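Local coordinates for protein serine acetyltransferase (Neisseria gonorrhoeae, PDB 6WYE) that probably catalyses acetyl transfer from acetyl-CoA to L-serine, giving O-acetyl-L-serine, the first of two steps from serine to cysteine, at residues Val225-Asn230 against Ala243-Gly248; Ser68-His73 against Leu125-Phe130; Val167-Ala172 against Phe187-Thr192; Val205-Ser210 against Ala231-Asn236. All blocks are in the same frame, centred on the assembly; numbering follows the deposited sequence.

Contact 1: residues Val225-Asn230 against Ala243-Gly248; sequences VMIGAN and AKIGAG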
loop_
_atom_site.group_PDB
_atom_site.type_symbol
_atom_site.label_atom_id
_atom_site.label_comp_id
_atom_site.label_asym_id
_atom_site.label_seq_id
_atom_site.Cartn_x
_atom_site.Cartn_y
_atom_site.Cartn_z
ATOM N N VAL A 225 -1.531 -7.648 -41.943
ATOM C CA VAL A 225 -1.886 -6.231 -42.020
ATOM C C VAL A 225 -0.994 -5.382 -41.115
ATOM O O VAL A 225 -0.544 -5.815 -40.038
ATOM C CB VAL A 225 -3.372 -6.041 -41.674
ATOM C CG1 VAL A 225 -3.724 -4.552 -41.508
ATOM C CG2 VAL A 225 -4.250 -6.686 -42.758
ATOM N N MET A 226 -0.728 -4.159 -41.562
ATOM C CA MET A 226 -0.137 -3.133 -40.723
ATOM C C MET A 226 -1.133 -1.985 -40.585
ATOM O O MET A 226 -1.710 -1.535 -41.581
ATOM C CB MET A 226 1.176 -2.642 -41.319
ATOM C CG MET A 226 2.030 -1.872 -40.343
ATOM S SD MET A 226 1.502 -0.159 -40.245
ATOM C CE MET A 226 2.462 0.532 -41.604
ATOM N N ILE A 227 -1.340 -1.515 -39.352
ATOM C CA ILE A 227 -2.234 -0.390 -39.076
ATOM C C ILE A 227 -1.426 0.696 -38.381
ATOM O O ILE A 227 -0.902 0.474 -37.277
ATOM C CB ILE A 227 -3.433 -0.792 -38.207
ATOM C CG1 ILE A 227 -4.077 -2.098 -38.680
ATOM C CG2 ILE A 227 -4.461 0.353 -38.156
ATOM C CD1 ILE A 227 -5.246 -2.528 -37.816
ATOM N N GLY A 228 -1.341 1.879 -39.020
ATOM C CA GLY A 228 -0.559 2.981 -38.496
ATOM C C GLY A 228 -1.250 3.724 -37.357
ATOM O O GLY A 228 -2.442 3.548 -37.099
ATOM N N ALA A 229 -0.484 4.615 -36.719
ATOM C CA ALA A 229 -0.934 5.297 -35.507
ATOM C C ALA A 229 -2.232 6.081 -35.713
ATOM O O ALA A 229 -2.419 6.772 -36.720
ATOM C CB ALA A 229 0.163 6.238 -35.002
ATOM N N ASN A 230 -3.136 5.949 -34.737
ATOM C CA ASN A 230 -4.383 6.699 -34.635
ATOM C C ASN A 230 -5.316 6.479 -35.828
ATOM O O ASN A 230 -6.183 7.312 -36.090
ATOM C CB ASN A 230 -4.128 8.192 -34.426
ATOM C CG ASN A 230 -4.128 8.565 -32.955
ATOM O OD1 ASN A 230 -4.837 7.953 -32.155
ATOM N ND2 ASN A 230 -3.321 9.551 -32.586
ATOM N N ALA A 243 -3.086 -6.101 -46.358
ATOM C CA ALA A 243 -3.402 -4.698 -46.557
ATOM C C ALA A 243 -2.579 -3.822 -45.611
ATOM O O ALA A 243 -1.947 -4.299 -44.660
ATOM C CB ALA A 243 -4.895 -4.452 -46.356
ATOM N N LYS A 244 -2.569 -2.520 -45.901
ATOM C CA LYS A 244 -1.878 -1.532 -45.085
ATOM C C LYS A 244 -2.799 -0.339 -44.869
ATOM O O LYS A 244 -3.306 0.244 -45.835
ATOM C CB LYS A 244 -0.573 -1.097 -45.745
ATOM C CG LYS A 244 0.108 0.068 -45.067
ATOM C CD LYS A 244 1.406 0.377 -45.781
ATOM C CE LYS A 244 1.675 1.869 -45.773
ATOM N NZ LYS A 244 3.099 2.170 -46.080
ATOM N N ILE A 245 -3.033 0.008 -43.605
ATOM C CA ILE A 245 -3.853 1.162 -43.233
ATOM C C ILE A 245 -2.898 2.244 -42.754
ATOM O O ILE A 245 -2.248 2.093 -41.709
ATOM C CB ILE A 245 -4.871 0.805 -42.147
ATOM C CG1 ILE A 245 -5.536 -0.538 -42.453
ATOM C CG2 ILE A 245 -5.867 1.950 -41.930
ATOM C CD1 ILE A 245 -6.432 -0.543 -43.699
ATOM N N GLY A 246 -2.788 3.327 -43.515
ATOM C CA GLY A 246 -1.858 4.380 -43.156
ATOM C C GLY A 246 -2.279 5.070 -41.872
ATOM O O GLY A 246 -3.448 5.064 -41.492
ATOM N N ALA A 247 -1.293 5.642 -41.173
ATOM C CA ALA A 247 -1.581 6.363 -39.941
ATOM C C ALA A 247 -2.662 7.418 -40.174
ATOM O O ALA A 247 -2.691 8.092 -41.210
ATOM C CB ALA A 247 -0.304 7.016 -39.402
ATOM N N GLY A 248 -3.570 7.543 -39.205
ATOM C CA GLY A 248 -4.607 8.550 -39.281
ATOM C C GLY A 248 -5.759 8.275 -40.232
ATOM O O GLY A 248 -6.647 9.133 -40.355
#
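Ile227 and Ile245 stand one above the other on successive coils of the left-handed parallel beta-helix that hexapeptide repeats build, their side chains alongside each other. Both carry CG1 beside the backbone N (chi1 near -45° in each), so they start alike at CG1 and CG2 but part at CD1, Ile227 extended and Ile245 bent. CG2 of Ile227 settles against CB of Ile245 at 4.0 Å, and with Ile233 the two isoleucines pack together in the apolar interior. On the other side of the same sheet Met226 and Lys244 turn outward, a place that suits a flexible thioether and an extended, charged chain. At the corner before the strands Val225 lies against the small Ala243, CG2 4.3 Å from CB.

The strands run parallel and in register. Ile245 N gives a nearly straight bond to Met226 O (2.9 Å), and Gly228 N answers with one to Ile245 O (2.8 Å); the bond from Met226 N to Ala243 O is weak.

Beyond the strands the shapes change at the turn. Gly228 has no side chain on the flank that faces the next coil, and Ala247 moves into that hollow until its CA is 3.7 Å from Gly228 C. The methyl of Ala247 then rests against Ala229, its CB 3.4 Å from Ala229 O, and a residue this small also suits the subunit interface, where Ala247 packs on Leu234 of a neighbouring subunit. Gly248, with the positive phi (76°) that glycine accepts easily, donates its N-H to Ala229 O, N to O 2.8 Å, with the donor tilted 21° from the carbonyl plane.

Contact 2: residues Ser68-His73 against Leu125-Phe130; sequences SVLAYH and LPLLYF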
loop_
_atom_site.group_PDB
_atom_site.type_symbol
_atom_site.label_atom_id
_atom_site.label_comp_id
_atom_site.label_asym_id
_atom_site.label_seq_id
_atom_site.Cartn_x
_atom_site.Cartn_y
_atom_site.Cartn_z
ATOM N N SER A 68 4.782 -18.894 -16.440
ATOM C CA SER A 68 4.718 -18.543 -15.027
ATOM C C SER A 68 5.229 -17.126 -14.802
ATOM O O SER A 68 4.661 -16.370 -14.002
ATOM C CB SER A 68 5.537 -19.561 -14.211
ATOM O OG SER A 68 5.425 -19.321 -12.817
ATOM N N VAL A 69 6.265 -16.733 -15.548
ATOM C CA VAL A 69 6.754 -15.357 -15.487
ATOM C C VAL A 69 5.665 -14.389 -15.935
ATOM O O VAL A 69 5.364 -13.402 -15.250
ATOM C CB VAL A 69 8.032 -15.210 -16.332
ATOM C CG1 VAL A 69 8.403 -13.740 -16.520
ATOM C CG2 VAL A 69 9.184 -15.988 -15.678
ATOM N N LEU A 70 5.034 -14.675 -17.075
ATOM C CA LEU A 70 4.013 -13.772 -17.599
ATOM C C LEU A 70 2.846 -13.633 -16.627
ATOM O O LEU A 70 2.424 -12.516 -16.299
ATOM C CB LEU A 70 3.527 -14.276 -18.950
ATOM C CG LEU A 70 2.464 -13.397 -19.624
ATOM C CD1 LEU A 70 3.088 -12.110 -20.182
ATOM C CD2 LEU A 70 1.782 -14.189 -20.719
ATOM N N ALA A 71 2.345 -14.756 -16.116
ATOM C CA ALA A 71 1.248 -14.697 -15.154
ATOM C C ALA A 71 1.629 -13.857 -13.947
ATOM O O ALA A 71 0.819 -13.064 -13.447
ATOM C CB ALA A 71 0.854 -16.110 -14.711
ATOM N N TYR A 72 2.866 -14.013 -13.470
ATOM C CA TYR A 72 3.322 -13.252 -12.311
ATOM C C TYR A 72 3.381 -11.759 -12.620
ATOM O O TYR A 72 2.867 -10.936 -11.857
ATOM C CB TYR A 72 4.685 -13.772 -11.861
ATOM C CG TYR A 72 5.144 -13.290 -10.508
ATOM C CD1 TYR A 72 4.789 -13.971 -9.353
ATOM C CD2 TYR A 72 5.961 -12.173 -10.386
ATOM C CE1 TYR A 72 5.226 -13.541 -8.102
ATOM C CE2 TYR A 72 6.415 -11.744 -9.140
ATOM C CZ TYR A 72 6.044 -12.430 -8.009
ATOM O OH TYR A 72 6.481 -12.001 -6.779
ATOM N N HIS A 73 3.992 -11.399 -13.726
ATOM C CA HIS A 73 4.151 -9.965 -14.066
ATOM C C HIS A 73 2.802 -9.317 -14.363
ATOM O O HIS A 73 2.582 -8.236 -13.899
ATOM C CB HIS A 73 5.117 -9.808 -15.225
ATOM C CG HIS A 73 5.721 -8.461 -15.365
ATOM N ND1 HIS A 73 6.128 -7.728 -14.310
ATOM C CD2 HIS A 73 6.023 -7.748 -16.453
ATOM C CE1 HIS A 73 6.656 -6.626 -14.741
ATOM N NE2 HIS A 73 6.590 -6.610 -16.032
ATOM N N LEU A 125 12.849 -7.442 -23.016
ATOM C CA LEU A 125 12.421 -6.046 -22.977
ATOM C C LEU A 125 10.911 -5.915 -23.153
ATOM O O LEU A 125 10.258 -5.331 -22.271
ATOM C CB LEU A 125 13.205 -5.229 -24.005
ATOM C CG LEU A 125 12.673 -3.819 -24.271
ATOM C CD1 LEU A 125 12.810 -2.970 -23.017
ATOM C CD2 LEU A 125 13.430 -3.189 -25.435
ATOM N N PRO A 126 10.285 -6.441 -24.224
ATOM C CA PRO A 126 8.811 -6.375 -24.260
ATOM C C PRO A 126 8.156 -7.185 -23.161
ATOM O O PRO A 126 7.105 -6.775 -22.645
ATOM C CB PRO A 126 8.443 -6.918 -25.653
ATOM C CG PRO A 126 9.648 -7.668 -26.120
ATOM C CD PRO A 126 10.839 -7.025 -25.467
ATOM N N LEU A 127 8.734 -8.342 -22.817
ATOM C CA LEU A 127 8.157 -9.185 -21.771
ATOM C C LEU A 127 7.935 -8.383 -20.491
ATOM O O LEU A 127 6.874 -8.464 -19.862
ATOM C CB LEU A 127 9.063 -10.398 -21.496
ATOM C CG LEU A 127 8.676 -11.176 -20.230
ATOM C CD1 LEU A 127 7.271 -11.754 -20.354
ATOM C CD2 LEU A 127 9.660 -12.281 -19.890
ATOM N N LEU A 128 8.931 -7.596 -20.097
ATOM C CA LEU A 128 8.862 -6.860 -18.841
ATOM C C LEU A 128 8.379 -5.426 -18.986
ATOM O O LEU A 128 7.774 -4.905 -18.046
ATOM C CB LEU A 128 10.243 -6.848 -18.162
ATOM C CG LEU A 128 10.734 -8.241 -17.780
ATOM C CD1 LEU A 128 12.154 -8.224 -17.196
ATOM C CD2 LEU A 128 9.744 -8.886 -16.818
ATOM N N TYR A 129 8.620 -4.761 -20.123
ATOM C CA TYR A 129 8.486 -3.310 -20.148
ATOM C C TYR A 129 7.652 -2.731 -21.284
ATOM O O TYR A 129 7.571 -1.502 -21.377
ATOM C CB TYR A 129 9.877 -2.650 -20.182
ATOM C CG TYR A 129 10.832 -3.195 -19.116
ATOM C CD1 TYR A 129 10.546 -3.049 -17.759
ATOM C CD2 TYR A 129 11.996 -3.857 -19.475
ATOM C CE1 TYR A 129 11.386 -3.528 -16.786
ATOM C CE2 TYR A 129 12.871 -4.353 -18.504
ATOM C CZ TYR A 129 12.562 -4.185 -17.170
ATOM O OH TYR A 129 13.413 -4.690 -16.221
ATOM N N PHE A 130 7.045 -3.550 -22.153
ATOM C CA PHE A 130 6.234 -3.021 -23.257
ATOM C C PHE A 130 4.756 -3.208 -22.938
ATOM O O PHE A 130 4.241 -4.328 -22.961
ATOM C CB PHE A 130 6.581 -3.676 -24.596
ATOM C CG PHE A 130 7.832 -3.128 -25.249
ATOM C CD1 PHE A 130 8.711 -2.324 -24.541
ATOM C CD2 PHE A 130 8.134 -3.443 -26.573
ATOM C CE1 PHE A 130 9.865 -1.832 -25.136
ATOM C CE2 PHE A 130 9.271 -2.957 -27.177
ATOM C CZ PHE A 130 10.153 -2.161 -26.462
#
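Val69 makes the first touch, reaching Leu127 with its CG1 branch. That methyl is anti to the backbone N and meets Leu127 CD2 at 3.9 Å, the two side chains crossing at about a right angle. A residue later, Leu70 reaches in with its CD1, 4.2 Å from Leu127 CD1. The forked end of Leu127 thus serves both neighbours: the fork at CG lets leucine send one methyl to each. These helices belong to the all-helical N-terminal domain of serine acetyltransferases; the segments run 30° apart with axes 10.7 Å from each other, a separation that side chains from both helices span.

One turn beyond Val69, His73 brings in the polar part of the contact. With CG anti to the backbone N, the ring extends across the gap, and NE2 donates to Leu128 O at 2.9 Å with an N-H...O angle of 162°. The acceptor lies in the ring plane, while the donor meets the carbonyl from the side, at a C=O...N angle of 119°. Leu128 stands near the end of its short helix, where a carbonyl can take a side-chain donor; Leu127 O, at the edge of the His73 ring, is bonded likewise by His134 NE2. Leu128 CD2 meanwhile lies over one face of the imidazole, 4.1 Å from its centroid in a CH-pi contact.

Contact 3: residues Val167-Ala172 against Phe187-Thr192; sequences VDIHPA and FVAGET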
loop_
_atom_site.group_PDB
_atom_site.type_symbol
_atom_site.label_atom_id
_atom_site.label_comp_id
_atom_site.label_asym_id
_atom_site.label_seq_id
_atom_site.Cartn_x
_atom_site.Cartn_y
_atom_site.Cartn_z
ATOM N N VAL A 167 -5.558 0.690 -22.625
ATOM C CA VAL A 167 -5.975 -0.174 -23.724
ATOM C C VAL A 167 -7.336 -0.760 -23.375
ATOM O O VAL A 167 -7.515 -1.312 -22.285
ATOM C CB VAL A 167 -4.956 -1.300 -23.975
ATOM C CG1 VAL A 167 -5.536 -2.310 -24.951
ATOM C CG2 VAL A 167 -3.628 -0.753 -24.510
ATOM N N ASP A 168 -8.293 -0.652 -24.292
ATOM C CA ASP A 168 -9.641 -1.157 -24.046
ATOM C C ASP A 168 -9.931 -2.243 -25.076
ATOM O O ASP A 168 -10.227 -1.940 -26.233
ATOM C CB ASP A 168 -10.668 -0.017 -24.101
ATOM C CG ASP A 168 -12.059 -0.460 -23.693
ATOM O OD1 ASP A 168 -12.334 -1.679 -23.703
ATOM O OD2 ASP A 168 -12.892 0.411 -23.353
ATOM N N ILE A 169 -9.847 -3.504 -24.662
ATOM C CA ILE A 169 -10.192 -4.630 -25.522
ATOM C C ILE A 169 -11.327 -5.408 -24.856
ATOM O O ILE A 169 -11.176 -5.902 -23.731
ATOM C CB ILE A 169 -8.985 -5.540 -25.791
ATOM C CG1 ILE A 169 -7.821 -4.743 -26.399
ATOM C CG2 ILE A 169 -9.388 -6.709 -26.702
ATOM C CD1 ILE A 169 -6.496 -5.510 -26.352
ATOM N N HIS A 170 -12.448 -5.528 -25.556
ATOM C CA HIS A 170 -13.569 -6.303 -25.046
ATOM C C HIS A 170 -13.169 -7.770 -24.899
ATOM O O HIS A 170 -12.499 -8.313 -25.775
ATOM C CB HIS A 170 -14.764 -6.184 -25.999
ATOM C CG HIS A 170 -16.044 -6.686 -25.414
ATOM N ND1 HIS A 170 -16.349 -8.029 -25.336
ATOM C CD2 HIS A 170 -17.082 -6.029 -24.838
ATOM C CE1 HIS A 170 -17.526 -8.176 -24.747
ATOM N NE2 HIS A 170 -17.993 -6.978 -24.438
ATOM N N PRO A 171 -13.562 -8.440 -23.813
ATOM C CA PRO A 171 -13.133 -9.841 -23.616
ATOM C C PRO A 171 -13.521 -10.776 -24.746
ATOM O O PRO A 171 -12.871 -11.823 -24.916
ATOM C CB PRO A 171 -13.834 -10.246 -22.307
ATOM C CG PRO A 171 -14.176 -8.992 -21.651
ATOM C CD PRO A 171 -14.428 -7.978 -22.721
ATOM N N ALA A 172 -14.562 -10.442 -25.517
ATOM C CA ALA A 172 -15.007 -11.281 -26.619
ATOM C C ALA A 172 -14.188 -11.094 -27.894
ATOM O O ALA A 172 -14.312 -11.912 -28.812
ATOM C CB ALA A 172 -16.493 -11.019 -26.905
ATOM N N PHE A 187 -5.391 2.183 -27.784
ATOM C CA PHE A 187 -5.927 1.098 -28.599
ATOM C C PHE A 187 -7.280 0.651 -28.073
ATOM O O PHE A 187 -7.492 0.521 -26.864
ATOM C CB PHE A 187 -4.965 -0.095 -28.623
ATOM C CG PHE A 187 -5.451 -1.249 -29.460
ATOM C CD1 PHE A 187 -5.597 -1.112 -30.841
ATOM C CD2 PHE A 187 -5.745 -2.478 -28.879
ATOM C CE1 PHE A 187 -6.031 -2.175 -31.631
ATOM C CE2 PHE A 187 -6.190 -3.550 -29.665
ATOM C CZ PHE A 187 -6.337 -3.390 -31.052
ATOM N N VAL A 188 -8.214 0.439 -28.996
ATOM C CA VAL A 188 -9.563 0.010 -28.665
ATOM C C VAL A 188 -9.940 -1.080 -29.656
ATOM O O VAL A 188 -9.761 -0.904 -30.862
ATOM C CB VAL A 188 -10.572 1.175 -28.735
ATOM C CG1 VAL A 188 -11.994 0.651 -28.719
ATOM C CG2 VAL A 188 -10.370 2.154 -27.593
ATOM N N ALA A 189 -10.443 -2.204 -29.154
ATOM C CA ALA A 189 -10.980 -3.253 -30.011
ATOM C C ALA A 189 -12.249 -3.753 -29.350
ATOM O O ALA A 189 -12.219 -4.144 -28.180
ATOM C CB ALA A 189 -9.970 -4.404 -30.208
ATOM N N GLY A 190 -13.363 -3.733 -30.086
ATOM C CA GLY A 190 -14.667 -3.989 -29.509
ATOM C C GLY A 190 -15.103 -5.446 -29.560
ATOM O O GLY A 190 -14.377 -6.333 -30.008
ATOM N N GLU A 191 -16.366 -5.663 -29.166
ATOM C CA GLU A 191 -16.854 -6.989 -28.782
ATOM C C GLU A 191 -16.707 -8.016 -29.902
ATOM O O GLU A 191 -16.366 -9.176 -29.639
ATOM C CB GLU A 191 -18.328 -6.898 -28.356
ATOM C CG GLU A 191 -19.023 -8.263 -28.138
ATOM C CD GLU A 191 -20.480 -8.138 -27.664
ATOM O OE1 GLU A 191 -21.068 -7.053 -27.831
ATOM O OE2 GLU A 191 -21.036 -9.116 -27.113
ATOM N N THR A 192 -16.975 -7.622 -31.153
ATOM C CA THR A 192 -16.981 -8.558 -32.275
ATOM C C THR A 192 -15.773 -8.385 -33.185
ATOM O O THR A 192 -15.769 -8.899 -34.306
ATOM C CB THR A 192 -18.269 -8.422 -33.091
ATOM O OG1 THR A 192 -18.310 -7.138 -33.724
ATOM C CG2 THR A 192 -19.490 -8.580 -32.201
HETATM O O HOH W 1 -13.513 -2.295 -26.271
#
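Glu191 lays its aliphatic stem flat over the imidazole of His170. Its CB stands 3.7 Å from the ring centroid and only 6° off the normal, a CH-pi contact, and the extended chain carries the carboxylate onward in a plane 23° from that of the ring. Pro171 CD covers the opposite face, while Ala172 N donates to His170 ND1 at 3.0 Å, so the ring is held from both faces and at one nitrogen. Ala172 adds a small methyl, its CB 3.9 Å from Glu191 CG. The carboxylate then forms a salt bridge with Arg217, a residue of the malate pocket, as a second-shell group that may steady the arginine.

Phe187 does the apolar work at the other end. Val167 CG1 meets the ring at its edge, 3.9 Å from CD2, and Ile169 CG1 comes within 3.8 Å of CE2. Between these ends the parallel strands are joined by backbone bonds, of which Asp168 N to Phe187 O (2.9 Å) is nearly straight.

Strand 168-169 forms one edge of its sheet within the chain, at the start of the left-handed beta-helix: helices 131-147 and 151-165 pack against its segment, and strand 206-208 continues the sheet beyond 188-189.

Contact 4: residues Val205-Ser210 against Ala231-Asn236; sequences VTLGGS and ASILGN. With LMR ((2S)-2-hydroxybutanedioic acid), chain I.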
loop_
_atom_site.group_PDB
_atom_site.type_symbol
_atom_site.label_atom_id
_atom_site.label_comp_id
_atom_site.label_asym_id
_atom_site.label_seq_id
_atom_site.Cartn_x
_atom_site.Cartn_y
_atom_site.Cartn_z
ATOM N N VAL A 205 -4.977 3.132 -32.282
ATOM C CA VAL A 205 -5.798 2.514 -33.318
ATOM C C VAL A 205 -7.124 2.053 -32.730
ATOM O O VAL A 205 -7.190 1.541 -31.609
ATOM C CB VAL A 205 -5.037 1.357 -33.985
ATOM C CG1 VAL A 205 -5.985 0.445 -34.773
ATOM C CG2 VAL A 205 -3.979 1.911 -34.904
ATOM N N THR A 206 -8.196 2.231 -33.496
ATOM C CA THR A 206 -9.532 1.827 -33.088
ATOM C C THR A 206 -10.056 0.759 -34.032
ATOM O O THR A 206 -10.117 0.983 -35.244
ATOM C CB THR A 206 -10.486 3.020 -33.090
ATOM O OG1 THR A 206 -9.965 4.042 -32.238
ATOM C CG2 THR A 206 -11.861 2.581 -32.608
ATOM N N LEU A 207 -10.415 -0.401 -33.475
ATOM C CA LEU A 207 -11.227 -1.395 -34.177
ATOM C C LEU A 207 -12.620 -1.300 -33.571
ATOM O O LEU A 207 -12.991 -2.037 -32.655
ATOM C CB LEU A 207 -10.614 -2.786 -34.050
ATOM C CG LEU A 207 -9.116 -2.739 -34.394
ATOM C CD1 LEU A 207 -8.449 -4.064 -34.157
ATOM C CD2 LEU A 207 -8.864 -2.270 -35.831
ATOM N N GLY A 208 -13.393 -0.340 -34.084
ATOM C CA GLY A 208 -14.576 0.145 -33.416
ATOM C C GLY A 208 -15.860 -0.314 -34.094
ATOM O O GLY A 208 -15.877 -0.782 -35.234
ATOM N N GLY A 209 -16.951 -0.167 -33.342
ATOM C CA GLY A 209 -18.264 -0.566 -33.789
ATOM C C GLY A 209 -19.042 0.576 -34.411
ATOM O O GLY A 209 -18.599 1.722 -34.468
ATOM N N SER A 210 -20.226 0.230 -34.920
ATOM C CA SER A 210 -21.166 1.198 -35.465
ATOM C C SER A 210 -22.570 0.738 -35.110
ATOM O O SER A 210 -22.852 -0.467 -35.105
ATOM C CB SER A 210 -21.015 1.355 -36.983
ATOM O OG SER A 210 -21.804 2.439 -37.472
ATOM N N ALA A 231 -5.153 5.379 -36.560
ATOM C CA ALA A 231 -6.144 5.001 -37.560
ATOM C C ALA A 231 -7.397 4.472 -36.872
ATOM O O ALA A 231 -7.336 3.914 -35.767
ATOM C CB ALA A 231 -5.583 3.931 -38.503
ATOM N N SER A 232 -8.544 4.658 -37.531
ATOM C CA SER A 232 -9.821 4.131 -37.061
ATOM C C SER A 232 -10.447 3.244 -38.126
ATOM O O SER A 232 -10.548 3.637 -39.294
ATOM C CB SER A 232 -10.792 5.254 -36.720
ATOM O OG SER A 232 -10.336 5.980 -35.598
ATOM N N ILE A 233 -10.885 2.061 -37.719
ATOM C CA ILE A 233 -11.538 1.107 -38.604
ATOM C C ILE A 233 -12.871 0.789 -37.956
ATOM O O ILE A 233 -12.904 0.227 -36.851
ATOM C CB ILE A 233 -10.683 -0.150 -38.816
ATOM C CG1 ILE A 233 -9.252 0.258 -39.184
ATOM C CG2 ILE A 233 -11.268 -1.039 -39.906
ATOM C CD1 ILE A 233 -8.303 -0.900 -39.425
ATOM N N LEU A 234 -13.969 1.181 -38.610
ATOM C CA LEU A 234 -15.282 1.237 -37.985
ATOM C C LEU A 234 -16.296 0.380 -38.736
ATOM O O LEU A 234 -16.392 0.445 -39.965
ATOM C CB LEU A 234 -15.791 2.693 -37.928
ATOM C CG LEU A 234 -14.825 3.678 -37.257
ATOM C CD1 LEU A 234 -15.396 5.079 -37.249
ATOM C CD2 LEU A 234 -14.517 3.192 -35.840
ATOM N N GLY A 235 -17.080 -0.390 -37.984
ATOM C CA GLY A 235 -18.140 -1.183 -38.567
ATOM C C GLY A 235 -17.733 -2.615 -38.866
ATOM O O GLY A 235 -16.587 -3.049 -38.679
ATOM N N ASN A 236 -18.731 -3.374 -39.325
ATOM C CA ASN A 236 -18.580 -4.787 -39.672
ATOM C C ASN A 236 -17.962 -4.901 -41.065
ATOM O O ASN A 236 -18.603 -5.290 -42.041
ATOM C CB ASN A 236 -19.934 -5.488 -39.609
ATOM C CG ASN A 236 -19.833 -6.992 -39.828
ATOM O OD1 ASN A 236 -18.776 -7.597 -39.633
ATOM N ND2 ASN A 236 -20.937 -7.601 -40.234
HETATM C C1 LMR I . -20.109 -1.159 -29.506
HETATM O O1A LMR I . -20.414 -1.199 -30.658
HETATM O O1B LMR I . -20.081 -2.115 -28.789
HETATM C C2 LMR I . -19.720 0.208 -28.928
HETATM O O2 LMR I . -19.272 0.122 -27.598
HETATM C C3 LMR I . -18.667 0.900 -29.799
HETATM C C4 LMR I . -17.383 0.095 -29.881
HETATM O O4A LMR I . -17.333 -0.956 -29.330
HETATM O O4B LMR I . -16.462 0.556 -30.473
HETATM O O HOH W 2 -8.557 5.715 -33.595
#
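Leu207 CD2 meets Ile233 CD1 at 3.9 Å on the inner face of two parallel strands. The side chains run alongside each other: in both, chi1 is -49° and the next torsion is extended, which keeps the two hydrocarbon chains aligned in the apolar interior of the left-handed beta-helix.

Thr206 and Ser232 take the other face, their hydroxyls too far apart to meet directly. A water joins them: it accepts from Thr206 OG1 at 2.6 Å and from Ser232 OG at 2.7 Å, and donates to Ala231 O. Small hydroxyl residues suit this subunit interface, where Thr206 OG1 is also hydrogen-bonded to His203 of a neighbouring subunit. Farther along the same face Leu234 folds its CD2 over the bare backbone of Gly208, 3.9 Å from Gly208 CA; glycine leaves that methyl its place.

The backbone bonds alternate regularly, as in Ile233 N to Thr206 O at 2.8 Å. Where the strands end, Gly209 N turns to the bound malate and donates to its O4B at 3.0 Å (164° at the hydrogen). Arg217, His218 and residues of a neighbouring subunit, Asp117, Asp182 and His183, complete that site.

Within the five-stranded parallel sheet, strand 206-208 has 188-189 on one flank, while 232-234 is followed by 250-251; from strands 226-227 and 244-245, Ile227 packs against both segments and Ile245 against Ala231 and Ile233.

Overall arrangement
Contacts 1, 3 and 4 belong to the left-handed beta-helix, whereas contact 2 lies in the helical N-terminal domain, its centre about 27 Å from that of contact 1. Contacts 3 and 4 are buried and share one sheet, strands 188-189 and 206-208 being neighbours in it. Contact 1 belongs to another sheet of the beta-helix and is only partly buried, yet meets contact 4 inside, where Ile227 CD1 packs on Ile233 CD1 at 3.8 Å. In the beta-helix contacts backbone bonds hold the register and side chains sort by face; in buried contact 2 no backbone-to-backbone bond joins the helices, but apolar side chains and one side-chain-to-carbonyl bond do. Malate lies beside contacts 3 and 4.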